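Local coordinates for protein uncharacterized sugar kinase PH1459 (Pyrococcus horikoshii, PDB 3EWM) that probably phosphorylates a sugar such as fructose at the expense of ATP, as a member of the pfkB family of carbohydrate kinases, at residues L103-L114 against V133-V144. Sequence-based numbering, arbitrary orientation.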
ATOM      1  N   LEU A 103      -2.576  -4.809   5.807  1.00  9.99           N
ATOM      2  CA  LEU A 103      -1.956  -5.522   4.691  1.00  9.62           C
ATOM      3  C   LEU A 103      -2.841  -5.340   3.473  1.00 10.00           C
ATOM      4  O   LEU A 103      -4.047  -5.579   3.537  1.00 10.15           O
ATOM      5  CB  LEU A 103      -1.799  -7.004   5.034  1.00  9.72           C
ATOM      6  CG  LEU A 103      -1.181  -7.916   3.972  1.00  8.85           C
ATOM      7  CD1 LEU A 103      -0.365  -8.990   4.658  1.00 11.04           C
ATOM      8  CD2 LEU A 103      -2.276  -8.528   3.060  1.00  9.78           C
ATOM      9  N   TYR A 104      -2.225  -4.907   2.379  1.00  9.71           N
ATOM     10  CA  TYR A 104      -2.902  -4.718   1.108  1.00 10.71           C
ATOM     11  C   TYR A 104      -2.869  -6.040   0.358  1.00 11.55           C
ATOM     12  O   TYR A 104      -1.799  -6.594   0.118  1.00 11.72           O
ATOM     13  CB  TYR A 104      -2.249  -3.567   0.330  1.00 10.60           C
ATOM     14  CG  TYR A 104      -2.807  -2.253   0.799  1.00 10.47           C
ATOM     15  CD1 TYR A 104      -2.620  -1.830   2.121  1.00 12.26           C
ATOM     16  CD2 TYR A 104      -3.591  -1.467  -0.040  1.00 11.56           C
ATOM     17  CE1 TYR A 104      -3.184  -0.668   2.580  1.00 11.75           C
ATOM     18  CE2 TYR A 104      -4.141  -0.283   0.412  1.00 11.54           C
ATOM     19  CZ  TYR A 104      -3.949   0.107   1.722  1.00 11.32           C
ATOM     20  OH  TYR A 104      -4.510   1.285   2.193  1.00 10.61           O
ATOM     21  N   ASP A 105      -4.043  -6.569   0.031  1.00 12.31           N
ATOM     22  CA  ASP A 105      -4.105  -7.939  -0.432  1.00 14.46           C
ATOM     23  C   ASP A 105      -4.120  -8.047  -1.947  1.00 14.78           C
ATOM     24  O   ASP A 105      -3.776  -9.077  -2.487  1.00 15.65           O
ATOM     25  CB  ASP A 105      -5.282  -8.691   0.195  1.00 14.67           C
ATOM     26  CG  ASP A 105      -6.619  -8.197  -0.304  1.00 17.15           C
ATOM     27  OD1 ASP A 105      -6.747  -6.990  -0.597  1.00 20.12           O
ATOM     28  OD2 ASP A 105      -7.551  -9.022  -0.398  1.00 19.23           O
ATOM     29  N   ASP A 106      -4.516  -7.009  -2.670  1.00 15.31           N
ATOM     30  CA  ASP A 106      -4.498  -7.232  -4.102  1.00 15.47           C
ATOM     31  C   ASP A 106      -3.187  -6.754  -4.635  1.00 13.83           C
ATOM     32  O   ASP A 106      -3.094  -5.671  -5.233  1.00 14.69           O
ATOM     33  CB  ASP A 106      -5.669  -6.621  -4.851  1.00 16.45           C
ATOM     34  CG  ASP A 106      -6.186  -7.565  -5.906  1.00 21.27           C
ATOM     35  OD1 ASP A 106      -7.326  -8.066  -5.746  1.00 26.73           O
ATOM     36  OD2 ASP A 106      -5.418  -7.880  -6.844  1.00 24.40           O
ATOM     37  N   VAL A 107      -2.181  -7.579  -4.375  1.00 11.14           N
ATOM     38  CA  VAL A 107      -0.804  -7.251  -4.636  1.00 10.06           C
ATOM     39  C   VAL A 107      -0.141  -8.457  -5.297  1.00  9.19           C
ATOM     40  O   VAL A 107      -0.717  -9.547  -5.353  1.00  7.93           O
ATOM     41  CB  VAL A 107      -0.052  -6.884  -3.330  1.00 10.14           C
ATOM     42  CG1 VAL A 107      -0.564  -5.535  -2.756  1.00  8.73           C
ATOM     43  CG2 VAL A 107      -0.175  -8.018  -2.305  1.00  9.12           C
ATOM     44  N   ALA A 108       1.081  -8.245  -5.763  1.00  8.46           N
ATOM     45  CA  ALA A 108       1.729  -9.157  -6.682  1.00  8.66           C
ATOM     46  C   ALA A 108       1.982 -10.532  -6.081  1.00  8.73           C
ATOM     47  O   ALA A 108       1.812 -11.541  -6.780  1.00  7.72           O
ATOM     48  CB  ALA A 108       3.020  -8.553  -7.181  1.00  9.23           C
ATOM     49  N   TYR A 109       2.354 -10.592  -4.794  1.00  7.63           N
ATOM     50  CA  TYR A 109       2.749 -11.891  -4.221  1.00  7.63           C
ATOM     51  C   TYR A 109       1.571 -12.841  -4.057  1.00  7.64           C
ATOM     52  O   TYR A 109       1.768 -14.059  -3.933  1.00  7.89           O
ATOM     53  CB  TYR A 109       3.556 -11.752  -2.912  1.00  7.63           C
ATOM     54  CG  TYR A 109       2.778 -11.206  -1.753  1.00  6.71           C
ATOM     55  CD1 TYR A 109       1.854 -11.997  -1.068  1.00  5.49           C
ATOM     56  CD2 TYR A 109       2.987  -9.895  -1.319  1.00  6.94           C
ATOM     57  CE1 TYR A 109       1.152 -11.506   0.019  1.00  6.40           C
ATOM     58  CE2 TYR A 109       2.274  -9.385  -0.252  1.00  6.12           C
ATOM     59  CZ  TYR A 109       1.352 -10.193   0.407  1.00  6.42           C
ATOM     60  OH  TYR A 109       0.635  -9.669   1.451  1.00  8.76           O
ATOM     61  N   PHE A 110       0.362 -12.280  -4.088  1.00  8.16           N
ATOM     62  CA  PHE A 110      -0.883 -13.053  -4.039  1.00  8.77           C
ATOM     63  C   PHE A 110      -1.357 -13.476  -5.432  1.00  9.29           C
ATOM     64  O   PHE A 110      -2.328 -14.222  -5.557  1.00  9.11           O
ATOM     65  CB  PHE A 110      -1.991 -12.259  -3.345  1.00  8.62           C
ATOM     66  CG  PHE A 110      -1.975 -12.334  -1.841  1.00  9.76           C
ATOM     67  CD1 PHE A 110      -1.829 -13.553  -1.186  1.00 10.41           C
ATOM     68  CD2 PHE A 110      -2.160 -11.178  -1.075  1.00 10.02           C
ATOM     69  CE1 PHE A 110      -1.852 -13.630   0.195  1.00 10.42           C
ATOM     70  CE2 PHE A 110      -2.204 -11.252   0.328  1.00 10.65           C
ATOM     71  CZ  PHE A 110      -2.047 -12.474   0.957  1.00  9.98           C
ATOM     72  N   ASN A 111      -0.623 -13.056  -6.460  1.00  9.76           N
ATOM     73  CA  ASN A 111      -0.964 -13.322  -7.856  1.00 10.73           C
ATOM     74  C   ASN A 111      -0.040 -14.342  -8.563  1.00 11.76           C
ATOM     75  O   ASN A 111       0.163 -14.266  -9.777  1.00 11.17           O
ATOM     76  CB  ASN A 111      -0.942 -11.993  -8.626  1.00 10.43           C
ATOM     77  CG  ASN A 111      -1.798 -12.017  -9.875  1.00 11.50           C
ATOM     78  OD1 ASN A 111      -2.831 -12.697  -9.929  1.00 10.47           O
ATOM     79  ND2 ASN A 111      -1.398 -11.237 -10.874  1.00 10.54           N
HETATM   80  N   MSE A 112       0.522 -15.295  -7.815  1.00 12.26           N
HETATM   81  CA  MSE A 112       1.407 -16.292  -8.411  1.00 15.06           C
HETATM   82  C   MSE A 112       0.624 -17.384  -9.102  1.00 12.97           C
HETATM   83  O   MSE A 112      -0.337 -17.910  -8.560  1.00 10.96           O
HETATM   84  CB  MSE A 112       2.333 -16.905  -7.360  1.00 13.92           C
HETATM   85  CG  MSE A 112       3.471 -15.984  -6.996  1.00 16.78           C
HETATM   86 SE   MSE A 112       4.770 -16.877  -5.863  1.00 27.19          SE
HETATM   87  CE  MSE A 112       3.873 -16.448  -4.260  1.00 14.36           C
ATOM     88  N   THR A 113       1.033 -17.712 -10.316  1.00 13.29           N
ATOM     89  CA  THR A 113       0.452 -18.846 -11.012  1.00 13.02           C
ATOM     90  C   THR A 113       1.568 -19.854 -11.208  1.00 12.78           C
ATOM     91  O   THR A 113       2.746 -19.562 -10.953  1.00 12.58           O
ATOM     92  CB  THR A 113      -0.157 -18.430 -12.378  1.00 13.82           C
ATOM     93  OG1 THR A 113       0.859 -17.815 -13.165  1.00 14.30           O
ATOM     94  CG2 THR A 113      -1.307 -17.430 -12.188  1.00 14.91           C
ATOM     95  N   LEU A 114       1.216 -21.041 -11.674  1.00 12.47           N
ATOM     96  CA  LEU A 114       2.210 -22.083 -11.885  1.00 12.54           C
ATOM     97  C   LEU A 114       3.340 -21.675 -12.827  1.00 12.84           C
ATOM     98  O   LEU A 114       4.467 -22.097 -12.639  1.00 10.89           O
ATOM     99  CB  LEU A 114       1.546 -23.353 -12.374  1.00 12.48           C
ATOM    100  CG  LEU A 114       0.727 -24.020 -11.279  1.00 13.14           C
ATOM    101  CD1 LEU A 114      -0.201 -25.061 -11.890  1.00 11.90           C
ATOM    102  CD2 LEU A 114       1.644 -24.640 -10.217  1.00 13.80           C
ATOM    103  N   VAL A 133       0.522 -17.017   5.280  1.00 12.27           N
ATOM    104  CA  VAL A 133       0.086 -15.720   4.773  1.00 11.91           C
ATOM    105  C   VAL A 133      -0.131 -15.783   3.263  1.00 11.65           C
ATOM    106  O   VAL A 133      -1.133 -15.296   2.751  1.00 11.45           O
ATOM    107  CB  VAL A 133       1.055 -14.604   5.165  1.00 11.73           C
ATOM    108  CG1 VAL A 133       0.761 -13.331   4.394  1.00 11.52           C
ATOM    109  CG2 VAL A 133       0.981 -14.359   6.712  1.00 10.94           C
ATOM    110  N   ILE A 134       0.782 -16.443   2.573  1.00 11.66           N
ATOM    111  CA  ILE A 134       0.673 -16.566   1.130  1.00 11.52           C
ATOM    112  C   ILE A 134      -0.647 -17.238   0.728  1.00 10.71           C
ATOM    113  O   ILE A 134      -1.202 -16.944  -0.327  1.00 10.92           O
ATOM    114  CB  ILE A 134       1.895 -17.289   0.518  1.00 10.99           C
ATOM    115  CG1 ILE A 134       1.847 -17.161  -1.005  1.00 13.09           C
ATOM    116  CG2 ILE A 134       1.965 -18.749   0.925  1.00 12.54           C
ATOM    117  CD1 ILE A 134       1.957 -15.778  -1.463  1.00 11.91           C
ATOM    118  N   LEU A 135      -1.160 -18.098   1.606  1.00 10.65           N
ATOM    119  CA  LEU A 135      -2.311 -18.926   1.306  1.00 10.61           C
ATOM    120  C   LEU A 135      -3.621 -18.160   1.424  1.00 10.85           C
ATOM    121  O   LEU A 135      -4.681 -18.703   1.100  1.00 10.97           O
ATOM    122  CB  LEU A 135      -2.334 -20.164   2.222  1.00 11.30           C
ATOM    123  CG  LEU A 135      -1.063 -21.020   2.262  1.00 11.19           C
ATOM    124  CD1 LEU A 135      -1.174 -22.114   3.294  1.00 10.21           C
ATOM    125  CD2 LEU A 135      -0.696 -21.573   0.844  1.00 11.28           C
ATOM    126  N   ALA A 136      -3.549 -16.905   1.870  1.00  9.79           N
ATOM    127  CA  ALA A 136      -4.744 -16.147   2.177  1.00  9.98           C
ATOM    128  C   ALA A 136      -5.547 -15.795   0.936  1.00  9.71           C
ATOM    129  O   ALA A 136      -6.750 -15.578   1.030  1.00 10.47           O
ATOM    130  CB  ALA A 136      -4.411 -14.887   3.008  1.00  9.31           C
ATOM    131  N   ARG A 137      -4.886 -15.767  -0.231  1.00  9.57           N
ATOM    132  CA  ARG A 137      -5.552 -15.379  -1.458  1.00  9.92           C
ATOM    133  C   ARG A 137      -5.131 -16.260  -2.611  1.00 10.21           C
ATOM    134  O   ARG A 137      -3.997 -16.700  -2.680  1.00  9.47           O
ATOM    135  CB  ARG A 137      -5.225 -13.931  -1.835  1.00  9.77           C
ATOM    136  CG  ARG A 137      -5.598 -12.894  -0.803  1.00 10.48           C
ATOM    137  CD  ARG A 137      -7.113 -12.660  -0.767  1.00 10.47           C
ATOM    138  NE  ARG A 137      -7.427 -11.622   0.207  1.00 13.21           N
ATOM    139  CZ  ARG A 137      -7.533 -11.821   1.518  1.00 14.93           C
ATOM    140  NH1 ARG A 137      -7.379 -13.033   2.043  1.00 16.82           N
ATOM    141  NH2 ARG A 137      -7.801 -10.798   2.316  1.00 15.67           N
ATOM    142  N   ASN A 138      -6.066 -16.467  -3.528  1.00  9.96           N
ATOM    143  CA  ASN A 138      -5.752 -17.049  -4.805  1.00 10.52           C
ATOM    144  C   ASN A 138      -5.320 -15.937  -5.756  1.00 10.10           C
ATOM    145  O   ASN A 138      -5.610 -14.778  -5.493  1.00 11.33           O
ATOM    146  CB  ASN A 138      -6.970 -17.795  -5.343  1.00 10.30           C
ATOM    147  CG  ASN A 138      -7.069 -19.212  -4.823  1.00 12.43           C
ATOM    148  OD1 ASN A 138      -8.167 -19.714  -4.574  1.00 17.70           O
ATOM    149  ND2 ASN A 138      -5.938 -19.884  -4.699  1.00 10.41           N
ATOM    150  N   PRO A 139      -4.618 -16.277  -6.853  1.00 10.37           N
ATOM    151  CA  PRO A 139      -4.155 -17.609  -7.257  1.00  9.84           C
ATOM    152  C   PRO A 139      -2.993 -18.166  -6.443  1.00  9.64           C
ATOM    153  O   PRO A 139      -2.683 -19.343  -6.586  1.00  9.06           O
ATOM    154  CB  PRO A 139      -3.693 -17.395  -8.708  1.00 10.52           C
ATOM    155  CG  PRO A 139      -3.266 -15.965  -8.723  1.00  9.61           C
ATOM    156  CD  PRO A 139      -4.269 -15.261  -7.866  1.00  9.91           C
ATOM    157  N   SER A 140      -2.360 -17.349  -5.601  1.00  8.96           N
ATOM    158  CA  SER A 140      -1.139 -17.784  -4.924  1.00  9.77           C
ATOM    159  C   SER A 140      -1.366 -19.006  -4.030  1.00 10.16           C
ATOM    160  O   SER A 140      -0.548 -19.934  -4.028  1.00 11.13           O
ATOM    161  CB  SER A 140      -0.516 -16.653  -4.117  1.00  9.26           C
ATOM    162  OG  SER A 140       0.382 -15.933  -4.941  1.00 10.16           O
ATOM    163  N   ARG A 141      -2.472 -19.004  -3.293  1.00 10.54           N
ATOM    164  CA  ARG A 141      -2.823 -20.145  -2.467  1.00 11.38           C
ATOM    165  C   ARG A 141      -2.777 -21.457  -3.249  1.00 10.89           C
ATOM    166  O   ARG A 141      -2.049 -22.370  -2.892  1.00 10.10           O
ATOM    167  CB  ARG A 141      -4.187 -19.962  -1.820  1.00 12.33           C
ATOM    168  CG  ARG A 141      -4.690 -21.237  -1.190  1.00 14.70           C
ATOM    169  CD  ARG A 141      -5.653 -20.910  -0.093  1.00 20.91           C
ATOM    170  NE  ARG A 141      -7.012 -20.813  -0.572  1.00 22.20           N
ATOM    171  CZ  ARG A 141      -7.824 -19.775  -0.405  1.00 22.61           C
ATOM    172  NH1 ARG A 141      -7.430 -18.677   0.226  1.00 21.57           N
ATOM    173  NH2 ARG A 141      -9.057 -19.849  -0.883  1.00 19.86           N
ATOM    174  N   GLU A 142      -3.532 -21.542  -4.332  1.00 11.36           N
ATOM    175  CA  GLU A 142      -3.575 -22.776  -5.097  1.00 11.78           C
ATOM    176  C   GLU A 142      -2.219 -23.122  -5.697  1.00 11.38           C
ATOM    177  O   GLU A 142      -1.821 -24.276  -5.685  1.00 10.87           O
ATOM    178  CB  GLU A 142      -4.709 -22.745  -6.135  1.00 12.95           C
ATOM    179  CG  GLU A 142      -6.023 -23.029  -5.449  1.00 15.11           C
ATOM    180  CD  GLU A 142      -7.246 -22.802  -6.300  1.00 19.70           C
ATOM    181  OE1 GLU A 142      -8.341 -22.933  -5.707  1.00 22.67           O
ATOM    182  OE2 GLU A 142      -7.125 -22.492  -7.515  1.00 18.34           O
ATOM    183  N   THR A 143      -1.514 -22.100  -6.179  1.00 10.46           N
ATOM    184  CA  THR A 143      -0.225 -22.254  -6.800  1.00 10.13           C
ATOM    185  C   THR A 143       0.772 -22.821  -5.792  1.00 10.12           C
ATOM    186  O   THR A 143       1.437 -23.817  -6.075  1.00  8.90           O
ATOM    187  CB  THR A 143       0.280 -20.921  -7.382  1.00 10.23           C
ATOM    188  OG1 THR A 143      -0.585 -20.517  -8.460  1.00  9.76           O
ATOM    189  CG2 THR A 143       1.717 -21.062  -7.893  1.00 11.22           C
ATOM    190  N   VAL A 144       0.846 -22.197  -4.615  1.00  9.23           N
ATOM    191  CA  VAL A 144       1.777 -22.637  -3.586  1.00  9.03           C
ATOM    192  C   VAL A 144       1.418 -24.053  -3.153  1.00  8.79           C
ATOM    193  O   VAL A 144       2.309 -24.869  -2.988  1.00  8.55           O
ATOM    194  CB  VAL A 144       1.854 -21.649  -2.396  1.00  8.31           C
ATOM    195  CG1 VAL A 144       2.695 -22.194  -1.234  1.00  9.54           C
ATOM    196  CG2 VAL A 144       2.451 -20.331  -2.872  1.00  8.56           C
TER
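Phe-110 lies between two neighbours, with Arg-137 across the contact on one face and Tyr-109 of its own segment on the other. The aliphatic part of Arg-137 does the touching: CG sits 3.6 Å from the centroid of the Phe-110 ring, almost on the ring normal, a CH-pi contact. The rim of the ring reaches the backbone of 133-144, where Phe-110 CE1 is 3.1 Å from Val-133 O. Arg-137 is bent at chi2 (-74°), which carries its guanidinium past the ring to Asp-105. There NE donates to the anti lone pair of Asp-105 OD2 at 2.7 Å, nearly straight and in the guanidinium plane. The carboxylate stands almost perpendicular to that plane. NH1 binds Ala-136 O and Leu-167 O, which should fix the rotation of the group. The contact joins the two parts of a pfkB-type subunit. Residues 103-114 lead out of the small four-stranded sheet, while 133-144 connect strand 127-131 of the large sheet to helix 140-151. A cis peptide precedes Pro-139. Next to it, Ser-140 ties down the loop. Its OG donates to Tyr-109 O and accepts from Met-112 N (2.9 Å), and its N donates to Phe-110 O. One turn on, Thr-143 OG1 donates to Met-112 O at 2.6 Å, from above the carbonyl plane. Met-112, a selenomethionine, curls at chi3 (-87°) and brings CE against Ile-134 CD1 at 3.5 Å, a tight fit. Asp-105 also packs on His-86 of the second subunit, so the salt bridge lies near the dimer interface.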